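Local coordinates for putative type III secretion protein YscO (Vibrio parahaemolyticus, PDB 4MH6) that is of uncertain function but probably acts in type III secretion as a long antiparallel coiled-coil hairpin, at residues A[41-46]-A[129-134]; A[78-83]-A[102-107]. One frame throughout, in Å; residues are numbered along the deposited sequence.

Contact 1: A[41-46]-A[129-134]; sequences DKAVQR and KQKQQE. With PO4 (phosphate ion), chain C.
Val44 and Lys131 mark the closest backbone approach of 41-46 and 129-134, with their CA atoms 5.6 Å apart. The two helical segments run nearly antiparallel, at 162°, and their axes come within 8.8 Å. This close spacing suits short side chains: the methyl of Ala43 and the compact, branched Val44. The CG2 branch of Val44, lying beside its own backbone N, meets the far helix at Lys131 O (3.6 Å), with the CB of Lys131 next to it, while the aliphatic part of Gln132 flanks the same methyl. These are two arms of a helical hairpin, helices 18-84 and 90-167, whose residues 44-134 are a predicted coiled coil; Val44 also packs on Leu128 and Ala135, one heptad apart. Lys131 uses its length in two ways. Its CG lies 4.3 Å from the CB of Ala43, and bends at chi2 (47°) and chi4 (-67°) bring NZ to a water, 3.2 Å from NZ, that donates in turn to Ala43 O. Gln132, extended beyond CG, carries its amide to a phosphate, probably a crystallisation remnant: NE2 donates to O1 at 2.8 Å. Asp41 adds a polar tie between the arms through OD1, hydrogen-bonded to His139.

Contact 2: A[78-83]-A[102-107]; sequences RRFAKA and LLRERE
Arg79 and Leu103 face each other across 78-83 and 102-107, but their CA atoms are 11.0 Å apart, so the gap is spanned by side-chain ends alone. The chain of Arg79 is extended from CG to NE, and a chi4 of 76° swings the guanidinium out of line with it, presenting one flat face to the other helix. Leu103 CD1 lies over that face, nearer its margin than its middle, 3.9 Å from Arg79 NH1. Two salt bridges hold the guanidinium in this attitude: NH1 to Glu75 on its own helix and NE to Glu99 on the other. The second pair meets at a ring edge. Arg104 is likewise extended, but its chi4 of 177° keeps the guanidinium in line with the chain, which delivers NH2 to the Phe80 ring, 4.0 Å from CZ and in the ring plane. The side chains cross at about a right angle and the planes are 53° apart; because NH2 comes in at the ring edge and not over its face, this is not a cation-pi contact. NH2 finds its charge partner in Glu76, by a salt bridge to helix 18-84, while Phe80 rests on Ile100. Both pairs lie near the closed end of the antiparallel hairpin of helices 18-84 and 90-167. Arginine suits this place because its long aliphatic stem bridges the distance and its flat cation accepts a methyl neighbour while its N-H groups serve carboxylates. The attraction probably resides in ion pairs with glutamates outside both segments; apolar, broad Leu103 and Phe80 add van der Waals contact beside the charged ends.

Contacts 1 and 2 join the same two elements, helices 18-84 and 90-167, and contact 2 is nested within the chain loop that contact 1 closes. Their centres lie 47 Å apart and they do not touch. Both are surface contacts, without a buried residue among those that meet. Contact 1, about 6 Å from the centre of the chain, brings the backbones close with short side chains and a lysine stem, with a water between Lys131 and Ala43 and a direct bond from Asp41 to His139 close by. Contact 2, about 41 Å from that centre and toward the turn, spans a wider gap with long arginines whose charges are met by glutamates of both helices.

Contact 1: A[41-46]-A[129-134]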
loop_
_atom_site.group_PDB
_atom_site.type_symbol
_atom_site.label_atom_id
_atom_site.label_comp_id
_atom_site.label_asym_id
_atom_site.label_seq_id
_atom_site.Cartn_x
_atom_site.Cartn_y
_atom_site.Cartn_z
ATOM N N ASP A 41 1.660 8.963 6.137
ATOM C CA ASP A 41 1.645 9.433 4.748
ATOM C C ASP A 41 2.692 8.701 3.920
ATOM O O ASP A 41 2.433 8.275 2.809
ATOM C CB ASP A 41 1.943 10.929 4.679
ATOM C CG ASP A 41 0.815 11.799 5.254
ATOM O OD1 ASP A 41 -0.312 11.295 5.464
ATOM O OD2 ASP A 41 1.044 13.019 5.481
ATOM N N LYS A 42 3.883 8.565 4.478
ATOM C CA LYS A 42 4.978 7.900 3.812
ATOM C C LYS A 42 4.649 6.441 3.625
ATOM O O LYS A 42 5.019 5.849 2.624
ATOM C CB LYS A 42 6.269 8.058 4.628
ATOM C CG LYS A 42 6.750 9.495 4.787
ATOM C CD LYS A 42 7.164 10.061 3.438
ATOM C CE LYS A 42 7.473 11.559 3.467
ATOM N NZ LYS A 42 7.698 12.019 2.044
ATOM N N ALA A 43 3.957 5.851 4.594
ATOM C CA ALA A 43 3.597 4.432 4.488
ATOM C C ALA A 43 2.620 4.269 3.328
ATOM O O ALA A 43 2.618 3.247 2.657
ATOM C CB ALA A 43 2.993 3.927 5.776
ATOM N N VAL A 44 1.806 5.306 3.090
ATOM C CA VAL A 44 0.876 5.300 1.990
ATOM C C VAL A 44 1.652 5.413 0.696
ATOM O O VAL A 44 1.446 4.621 -0.229
ATOM C CB VAL A 44 -0.124 6.461 2.055
ATOM C CG1 VAL A 44 -0.786 6.694 0.696
ATOM C CG2 VAL A 44 -1.165 6.205 3.121
ATOM N N GLN A 45 2.537 6.395 0.616
ATOM C CA GLN A 45 3.312 6.589 -0.593
ATOM C C GLN A 45 4.067 5.320 -1.007
ATOM O O GLN A 45 4.058 4.912 -2.176
ATOM C CB GLN A 45 4.262 7.738 -0.381
ATOM C CG GLN A 45 3.514 9.024 -0.103
ATOM C CD GLN A 45 4.415 10.193 0.178
ATOM O OE1 GLN A 45 5.600 10.197 -0.177
ATOM N NE2 GLN A 45 3.861 11.204 0.808
ATOM N N ARG A 46 4.713 4.681 -0.047
ATOM C CA ARG A 46 5.442 3.475 -0.349
ATOM C C ARG A 46 4.484 2.422 -0.817
ATOM O O ARG A 46 4.841 1.607 -1.670
ATOM C CB ARG A 46 6.206 2.956 0.871
ATOM C CG ARG A 46 7.399 3.806 1.265
ATOM C CD ARG A 46 8.249 3.108 2.305
ATOM N NE ARG A 46 7.546 2.997 3.572
ATOM C CZ ARG A 46 7.556 3.970 4.489
ATOM N NH1 ARG A 46 8.231 5.121 4.250
ATOM N NH2 ARG A 46 6.892 3.812 5.635
ATOM N N LYS A 129 -5.602 0.671 1.114
ATOM C CA LYS A 129 -6.837 1.167 1.712
ATOM C C LYS A 129 -6.704 1.280 3.236
ATOM O O LYS A 129 -7.107 2.298 3.812
ATOM C CB LYS A 129 -8.015 0.280 1.300
ATOM C CG LYS A 129 -9.342 0.902 1.597
ATOM C CD LYS A 129 -10.529 0.108 1.077
ATOM C CE LYS A 129 -11.843 0.751 1.620
ATOM N NZ LYS A 129 -13.078 -0.004 1.188
ATOM N N GLN A 130 -6.101 0.272 3.878
ATOM C CA GLN A 130 -5.896 0.308 5.342
ATOM C C GLN A 130 -4.923 1.418 5.735
ATOM O O GLN A 130 -5.123 2.096 6.738
ATOM C CB GLN A 130 -5.365 -1.011 5.873
ATOM C CG GLN A 130 -6.121 -2.214 5.336
ATOM C CD GLN A 130 -5.827 -3.497 6.095
ATOM O OE1 GLN A 130 -5.596 -3.472 7.306
ATOM N NE2 GLN A 130 -5.886 -4.630 5.398
ATOM N N LYS A 131 -3.851 1.560 4.959
ATOM C CA LYS A 131 -2.855 2.613 5.164
ATOM C C LYS A 131 -3.488 3.995 5.076
ATOM O O LYS A 131 -3.145 4.898 5.841
ATOM C CB LYS A 131 -1.746 2.503 4.123
ATOM C CG LYS A 131 -0.493 1.740 4.511
ATOM C CD LYS A 131 -0.736 0.415 5.165
ATOM C CE LYS A 131 0.609 -0.215 5.585
ATOM N NZ LYS A 131 1.467 -0.603 4.392
ATOM N N GLN A 132 -4.409 4.155 4.140
ATOM C CA GLN A 132 -5.112 5.426 3.980
ATOM C C GLN A 132 -6.008 5.682 5.170
ATOM O O GLN A 132 -6.181 6.799 5.585
ATOM C CB GLN A 132 -5.949 5.399 2.711
ATOM C CG GLN A 132 -5.089 5.356 1.481
ATOM C CD GLN A 132 -5.866 5.071 0.243
ATOM O OE1 GLN A 132 -6.910 4.408 0.296
ATOM N NE2 GLN A 132 -5.358 5.532 -0.898
ATOM N N GLN A 133 -6.601 4.621 5.694
ATOM C CA GLN A 133 -7.447 4.756 6.847
ATOM C C GLN A 133 -6.609 5.210 8.053
ATOM O O GLN A 133 -7.035 6.073 8.814
ATOM C CB GLN A 133 -8.213 3.451 7.105
ATOM C CG GLN A 133 -9.342 3.227 6.112
ATOM C CD GLN A 133 -10.045 1.858 6.233
ATOM O OE1 GLN A 133 -9.456 0.854 6.669
ATOM N NE2 GLN A 133 -11.306 1.810 5.797
ATOM N N GLU A 134 -5.418 4.642 8.201
ATOM C CA GLU A 134 -4.525 4.997 9.289
ATOM C C GLU A 134 -4.003 6.424 9.137
ATOM O O GLU A 134 -3.876 7.157 10.106
ATOM C CB GLU A 134 -3.377 4.011 9.348
ATOM C CG GLU A 134 -3.811 2.643 9.810
ATOM C CD GLU A 134 -2.718 1.601 9.690
ATOM O OE1 GLU A 134 -1.635 1.917 9.135
ATOM O OE2 GLU A 134 -2.952 0.447 10.123
HETATM P P PO4 C . -6.806 6.702 -4.046
HETATM O O1 PO4 C . -5.982 5.463 -3.671
HETATM O O2 PO4 C . -6.267 7.184 -5.364
HETATM O O3 PO4 C . -8.281 6.330 -4.196
HETATM O O4 PO4 C . -6.668 7.852 -3.043
HETATM O O HOH W 1 3.858 1.269 3.427
#

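Contact 2: A[78-83]-A[102-107]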
loop_
_atom_site.group_PDB
_atom_site.type_symbol
_atom_site.label_atom_id
_atom_site.label_comp_id
_atom_site.label_asym_id
_atom_site.label_seq_id
_atom_site.Cartn_x
_atom_site.Cartn_y
_atom_site.Cartn_z
ATOM N N ARG A 78 0.707 -28.964 -34.668
ATOM C CA ARG A 78 1.804 -29.524 -35.443
ATOM C C ARG A 78 2.055 -30.966 -35.036
ATOM O O ARG A 78 2.286 -31.839 -35.868
ATOM C CB ARG A 78 3.048 -28.678 -35.220
ATOM C CG ARG A 78 3.002 -27.378 -36.006
ATOM C CD ARG A 78 3.978 -26.351 -35.487
ATOM N NE ARG A 78 5.327 -26.887 -35.329
ATOM C CZ ARG A 78 6.224 -26.978 -36.297
ATOM N NH1 ARG A 78 5.935 -26.592 -37.531
ATOM N NH2 ARG A 78 7.414 -27.463 -36.022
ATOM N N ARG A 79 1.972 -31.217 -33.744
ATOM C CA ARG A 79 2.206 -32.542 -33.222
ATOM C C ARG A 79 1.059 -33.498 -33.486
ATOM O O ARG A 79 1.284 -34.688 -33.681
ATOM C CB ARG A 79 2.572 -32.450 -31.751
ATOM C CG ARG A 79 3.965 -31.884 -31.600
ATOM C CD ARG A 79 4.275 -31.549 -30.165
ATOM N NE ARG A 79 5.658 -31.088 -30.025
ATOM C CZ ARG A 79 6.085 -29.878 -30.372
ATOM N NH1 ARG A 79 5.255 -28.991 -30.927
ATOM N NH2 ARG A 79 7.356 -29.563 -30.195
ATOM N N PHE A 80 -0.169 -33.002 -33.484
ATOM C CA PHE A 80 -1.267 -33.885 -33.804
ATOM C C PHE A 80 -1.208 -34.260 -35.292
ATOM O O PHE A 80 -1.527 -35.382 -35.672
ATOM C CB PHE A 80 -2.613 -33.245 -33.504
ATOM C CG PHE A 80 -2.930 -33.128 -32.043
ATOM C CD1 PHE A 80 -2.978 -34.261 -31.239
ATOM C CD2 PHE A 80 -3.299 -31.901 -31.489
ATOM C CE1 PHE A 80 -3.307 -34.161 -29.899
ATOM C CE2 PHE A 80 -3.638 -31.808 -30.152
ATOM C CZ PHE A 80 -3.639 -32.934 -29.357
ATOM N N ALA A 81 -0.805 -33.294 -36.118
ATOM C CA ALA A 81 -0.699 -33.467 -37.565
ATOM C C ALA A 81 0.389 -34.477 -37.903
ATOM O O ALA A 81 0.171 -35.392 -38.692
ATOM C CB ALA A 81 -0.412 -32.129 -38.238
ATOM N N LYS A 82 1.561 -34.315 -37.301
ATOM C CA LYS A 82 2.657 -35.247 -37.547
ATOM C C LYS A 82 2.173 -36.653 -37.235
ATOM O O LYS A 82 2.295 -37.553 -38.055
ATOM C CB LYS A 82 3.874 -34.895 -36.687
ATOM C CG LYS A 82 5.086 -35.760 -36.959
ATOM C CD LYS A 82 6.288 -35.248 -36.198
ATOM C CE LYS A 82 7.506 -36.126 -36.429
ATOM N NZ LYS A 82 8.681 -35.659 -35.637
ATOM N N ALA A 83 1.595 -36.818 -36.047
ATOM C CA ALA A 83 1.068 -38.106 -35.597
ATOM C C ALA A 83 0.013 -38.691 -36.540
ATOM O O ALA A 83 -0.029 -39.906 -36.744
ATOM C CB ALA A 83 0.486 -37.967 -34.202
ATOM N N LEU A 102 3.581 -31.196 -21.772
ATOM C CA LEU A 102 4.543 -30.232 -21.242
ATOM C C LEU A 102 4.252 -28.810 -21.712
ATOM O O LEU A 102 4.398 -27.849 -20.956
ATOM C CB LEU A 102 5.977 -30.659 -21.582
ATOM C CG LEU A 102 6.450 -31.899 -20.802
ATOM C CD1 LEU A 102 7.702 -32.523 -21.398
ATOM C CD2 LEU A 102 6.663 -31.583 -19.320
ATOM N N LEU A 103 3.845 -28.688 -22.967
ATOM C CA LEU A 103 3.491 -27.402 -23.542
ATOM C C LEU A 103 2.296 -26.816 -22.798
ATOM O O LEU A 103 2.259 -25.627 -22.508
ATOM C CB LEU A 103 3.146 -27.570 -25.026
ATOM C CG LEU A 103 4.319 -27.825 -25.972
ATOM C CD1 LEU A 103 3.835 -28.254 -27.344
ATOM C CD2 LEU A 103 5.201 -26.597 -26.084
ATOM N N ARG A 104 1.319 -27.660 -22.503
ATOM C CA ARG A 104 0.138 -27.237 -21.777
ATOM C C ARG A 104 0.410 -26.931 -20.301
ATOM O O ARG A 104 -0.229 -26.045 -19.725
ATOM C CB ARG A 104 -0.931 -28.304 -21.882
ATOM C CG ARG A 104 -1.517 -28.422 -23.254
ATOM C CD ARG A 104 -2.354 -29.655 -23.315
ATOM N NE ARG A 104 -3.058 -29.795 -24.576
ATOM C CZ ARG A 104 -3.814 -30.841 -24.892
ATOM N NH1 ARG A 104 -3.941 -31.847 -24.042
ATOM N NH2 ARG A 104 -4.434 -30.885 -26.068
ATOM N N GLU A 105 1.317 -27.681 -19.683
ATOM C CA GLU A 105 1.654 -27.436 -18.285
ATOM C C GLU A 105 2.286 -26.069 -18.139
ATOM O O GLU A 105 2.065 -25.371 -17.158
ATOM C CB GLU A 105 2.649 -28.465 -17.738
ATOM C CG GLU A 105 2.098 -29.861 -17.515
ATOM C CD GLU A 105 3.122 -30.800 -16.887
ATOM O OE1 GLU A 105 4.186 -30.320 -16.424
ATOM O OE2 GLU A 105 2.867 -32.026 -16.841
ATOM N N ARG A 106 3.105 -25.713 -19.117
ATOM C CA ARG A 106 3.798 -24.445 -19.102
ATOM C C ARG A 106 2.801 -23.310 -19.206
ATOM O O ARG A 106 2.964 -22.280 -18.586
ATOM C CB ARG A 106 4.805 -24.420 -20.238
ATOM C CG ARG A 106 5.566 -23.134 -20.404
ATOM C CD ARG A 106 6.209 -22.677 -19.112
ATOM N NE ARG A 106 7.031 -21.505 -19.374
ATOM C CZ ARG A 106 7.532 -20.702 -18.440
ATOM N NH1 ARG A 106 8.264 -19.655 -18.817
ATOM N NH2 ARG A 106 7.287 -20.915 -17.143
ATOM N N GLU A 107 1.747 -23.512 -19.978
ATOM C CA GLU A 107 0.735 -22.490 -20.115
ATOM C C GLU A 107 -0.025 -22.415 -18.819
ATOM O O GLU A 107 -0.362 -21.336 -18.367
ATOM C CB GLU A 107 -0.197 -22.765 -21.305
ATOM C CG GLU A 107 -1.322 -21.750 -21.430
ATOM C CD GLU A 107 -1.988 -21.754 -22.788
ATOM O OE1 GLU A 107 -3.204 -21.497 -22.881
ATOM O OE2 GLU A 107 -1.300 -22.024 -23.782
#